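Local coordinates for Ribose/Galactose Isomerase (Vibrio parahaemolyticus, PDB 3ONO), which probably interconverts aldose and ketose sugar phosphates, as an isomerase of the LacAB/RpiB family, at residues A[19-24]-A[131-136]. Sequence-based numbering, arbitrary orientation.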
ATOM      1  N   ALA A  19      18.249   6.920  14.517  1.00 29.69           N
ATOM      2  CA  ALA A  19      17.767   7.631  15.706  1.00 29.92           C
ATOM      3  C   ALA A  19      16.234   7.641  15.774  1.00 30.94           C
ATOM      4  O   ALA A  19      15.646   7.380  16.830  1.00 30.48           O
ATOM      5  CB  ALA A  19      18.321   9.066  15.763  1.00 30.96           C
HETATM    6  N   MSE A  20      15.594   7.945  14.649  1.00 30.37           N
HETATM    7  CA  MSE A  20      14.138   7.911  14.572  1.00 29.23           C
HETATM    8  C   MSE A  20      13.617   6.509  14.889  1.00 31.86           C
HETATM    9  O   MSE A  20      12.718   6.343  15.709  1.00 30.71           O
HETATM   10  CB  MSE A  20      13.650   8.376  13.191  1.00 25.84           C
HETATM   11  CG  MSE A  20      12.138   8.383  13.031  1.00 26.85           C
HETATM   12 SE   MSE A  20      11.532   6.681  12.268  0.67 30.96          SE
HETATM   13  CE  MSE A  20      12.627   6.698  10.652  1.00 29.91           C
ATOM     14  N   VAL A  21      14.170   5.485  14.245  1.00 28.30           N
ATOM     15  CA  VAL A  21      13.599   4.160  14.429  1.00 28.20           C
ATOM     16  C   VAL A  21      13.815   3.658  15.855  1.00 26.15           C
ATOM     17  O   VAL A  21      12.898   3.122  16.479  1.00 28.53           O
ATOM     18  CB  VAL A  21      14.173   3.128  13.424  1.00 23.68           C
ATOM     19  CG1 VAL A  21      13.611   1.753  13.723  1.00 26.47           C
ATOM     20  CG2 VAL A  21      13.847   3.540  12.002  1.00 24.67           C
ATOM     21  N   ALA A  22      15.017   3.858  16.377  1.00 27.04           N
ATOM     22  CA  ALA A  22      15.319   3.474  17.751  1.00 26.77           C
ATOM     23  C   ALA A  22      14.404   4.212  18.719  1.00 29.38           C
ATOM     24  O   ALA A  22      13.914   3.640  19.701  1.00 30.14           O
ATOM     25  CB  ALA A  22      16.779   3.770  18.067  1.00 30.43           C
ATOM     26  N   GLY A  23      14.168   5.488  18.433  1.00 27.57           N
ATOM     27  CA  GLY A  23      13.228   6.279  19.219  1.00 30.98           C
ATOM     28  C   GLY A  23      11.859   5.628  19.307  1.00 33.79           C
ATOM     29  O   GLY A  23      11.314   5.442  20.400  1.00 33.19           O
ATOM     30  N   GLU A  24      11.309   5.249  18.151  1.00 28.98           N
ATOM     31  CA  GLU A  24       9.996   4.622  18.128  1.00 28.49           C
ATOM     32  C   GLU A  24      10.043   3.252  18.796  1.00 29.63           C
ATOM     33  O   GLU A  24       9.123   2.888  19.520  1.00 31.04           O
ATOM     34  CB  GLU A  24       9.455   4.510  16.698  1.00 26.13           C
ATOM     35  CG  GLU A  24       9.294   5.868  15.972  1.00 28.78           C
ATOM     36  CD  GLU A  24       8.162   6.714  16.527  1.00 35.17           C
ATOM     37  OE1 GLU A  24       7.420   6.230  17.411  1.00 36.48           O
ATOM     38  OE2 GLU A  24       8.017   7.872  16.073  1.00 35.59           O
ATOM     39  N   TYR A 131       3.447   2.241  14.410  1.00 19.43           N
ATOM     40  CA  TYR A 131       2.269   1.385  14.388  1.00 22.09           C
ATOM     41  C   TYR A 131       2.676  -0.077  14.129  1.00 22.03           C
ATOM     42  O   TYR A 131       2.085  -1.022  14.667  1.00 23.25           O
ATOM     43  CB  TYR A 131       1.310   1.851  13.302  1.00 19.31           C
ATOM     44  CG  TYR A 131       0.747   3.256  13.475  1.00 19.70           C
ATOM     45  CD1 TYR A 131       0.955   3.990  14.644  1.00 25.51           C
ATOM     46  CD2 TYR A 131       0.002   3.849  12.456  1.00 21.42           C
ATOM     47  CE1 TYR A 131       0.410   5.283  14.782  1.00 24.70           C
ATOM     48  CE2 TYR A 131      -0.531   5.108  12.589  1.00 25.19           C
ATOM     49  CZ  TYR A 131      -0.314   5.826  13.737  1.00 28.81           C
ATOM     50  OH  TYR A 131      -0.877   7.087  13.832  1.00 28.36           O
ATOM     51  N   ILE A 132       3.677  -0.256  13.282  1.00 20.65           N
ATOM     52  CA  ILE A 132       4.233  -1.595  13.060  1.00 19.28           C
ATOM     53  C   ILE A 132       4.737  -2.182  14.374  1.00 23.26           C
ATOM     54  O   ILE A 132       4.469  -3.342  14.685  1.00 22.41           O
ATOM     55  CB  ILE A 132       5.372  -1.568  12.012  1.00 19.13           C
ATOM     56  CG1 ILE A 132       4.791  -1.463  10.595  1.00 18.83           C
ATOM     57  CG2 ILE A 132       6.325  -2.809  12.182  1.00 19.88           C
ATOM     58  CD1 ILE A 132       5.852  -1.077   9.527  1.00 19.42           C
ATOM     59  N   PHE A 133       5.454  -1.387  15.165  1.00 22.02           N
ATOM     60  CA  PHE A 133       5.997  -1.894  16.412  1.00 21.40           C
ATOM     61  C   PHE A 133       4.879  -2.202  17.403  1.00 22.87           C
ATOM     62  O   PHE A 133       4.952  -3.167  18.162  1.00 25.23           O
ATOM     63  CB  PHE A 133       7.011  -0.913  17.019  1.00 23.48           C
ATOM     64  CG  PHE A 133       8.288  -0.763  16.210  1.00 24.05           C
ATOM     65  CD1 PHE A 133       8.701  -1.757  15.330  1.00 21.19           C
ATOM     66  CD2 PHE A 133       9.073   0.375  16.335  1.00 23.57           C
ATOM     67  CE1 PHE A 133       9.897  -1.621  14.566  1.00 21.70           C
ATOM     68  CE2 PHE A 133      10.260   0.537  15.601  1.00 21.01           C
ATOM     69  CZ  PHE A 133      10.685  -0.479  14.700  1.00 22.98           C
ATOM     70  N   GLU A 134       3.842  -1.376  17.383  1.00 23.85           N
ATOM     71  CA  GLU A 134       2.684  -1.599  18.235  1.00 26.26           C
ATOM     72  C   GLU A 134       2.064  -2.960  17.987  1.00 26.99           C
ATOM     73  O   GLU A 134       1.684  -3.649  18.928  1.00 32.41           O
ATOM     74  CB  GLU A 134       1.632  -0.502  17.999  1.00 25.41           C
ATOM     75  CG  GLU A 134       2.109   0.856  18.459  1.00 27.26           C
ATOM     76  CD  GLU A 134       1.094   1.979  18.175  1.00 31.75           C
ATOM     77  OE1 GLU A 134       0.050   1.708  17.540  1.00 30.40           O
ATOM     78  OE2 GLU A 134       1.357   3.127  18.592  1.00 30.41           O
ATOM     79  N   LYS A 135       1.912  -3.331  16.717  1.00 22.90           N
ATOM     80  CA  LYS A 135       1.302  -4.616  16.395  1.00 21.05           C
ATOM     81  C   LYS A 135       2.291  -5.793  16.515  1.00 26.24           C
ATOM     82  O   LYS A 135       1.896  -6.914  16.851  1.00 28.48           O
ATOM     83  CB  LYS A 135       0.660  -4.578  15.010  1.00 20.56           C
ATOM     84  CG  LYS A 135      -0.425  -3.511  14.834  1.00 25.11           C
ATOM     85  CD  LYS A 135      -1.404  -3.490  15.988  1.00 22.77           C
ATOM     86  CE  LYS A 135      -2.445  -2.367  15.746  1.00 28.40           C
ATOM     87  NZ  LYS A 135      -3.188  -1.999  16.967  1.00 32.85           N
ATOM     88  N   ALA A 136       3.575  -5.554  16.250  1.00 23.03           N
ATOM     89  CA  ALA A 136       4.576  -6.634  16.360  1.00 21.94           C
ATOM     90  C   ALA A 136       4.778  -7.125  17.784  1.00 28.67           C
ATOM     91  O   ALA A 136       5.056  -8.305  18.008  1.00 25.98           O
ATOM     92  CB  ALA A 136       5.927  -6.204  15.788  1.00 21.18           C
TER
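The ring of Phe133 meets helix 18-31 with its edge. Val21 CG1 lies in the plane of the ring, 3.8 Å from Phe133 CZ. Near that plane, the backbone oxygen Val21 O is 3.8 Å from Phe133 CE2. Glu24 C also sits at this edge, 3.9 Å from Phe133 CD2. Neither face of the ring is used by residues 19-24.

The side chains of Val21 and Phe133 cross at about a right angle. CG1 of Val21 stands anti to the backbone N (chi1 176°), which brings this one methyl to the far end of the ring. Phe133 points toward helix 18-31. Glu24 offers its CB, 4.2 Å from Phe133 CD2. Beyond CB its chain bends at chi2 (-70°), and the carboxylate turns away from the ring. There Glu24 OE1 forms a salt bridge with Arg130, just before residues 131-136, so the buried acid has a cationic partner.

No hydrogen bond joins the two segments. The contact is small, burying 121 Å² in all, and all three touching residues are buried. Further along helix 18-31, Leu25 and Val28 also touch Phe133. Helix 125-136 serves a subunit interface as well: Glu134 forms a salt bridge with Lys135 of a second subunit, Lys135 pairs in the same way with Glu134 of that subunit, and Tyr131 packs on its Phe102. The edge of Phe133 thus joins helix 125-136 to helix 18-31 within an alpha-beta-alpha sandwich, whose central five-stranded parallel sheet has strand order 2-1-3-5-4, the topology of the LacAB/RpiB family.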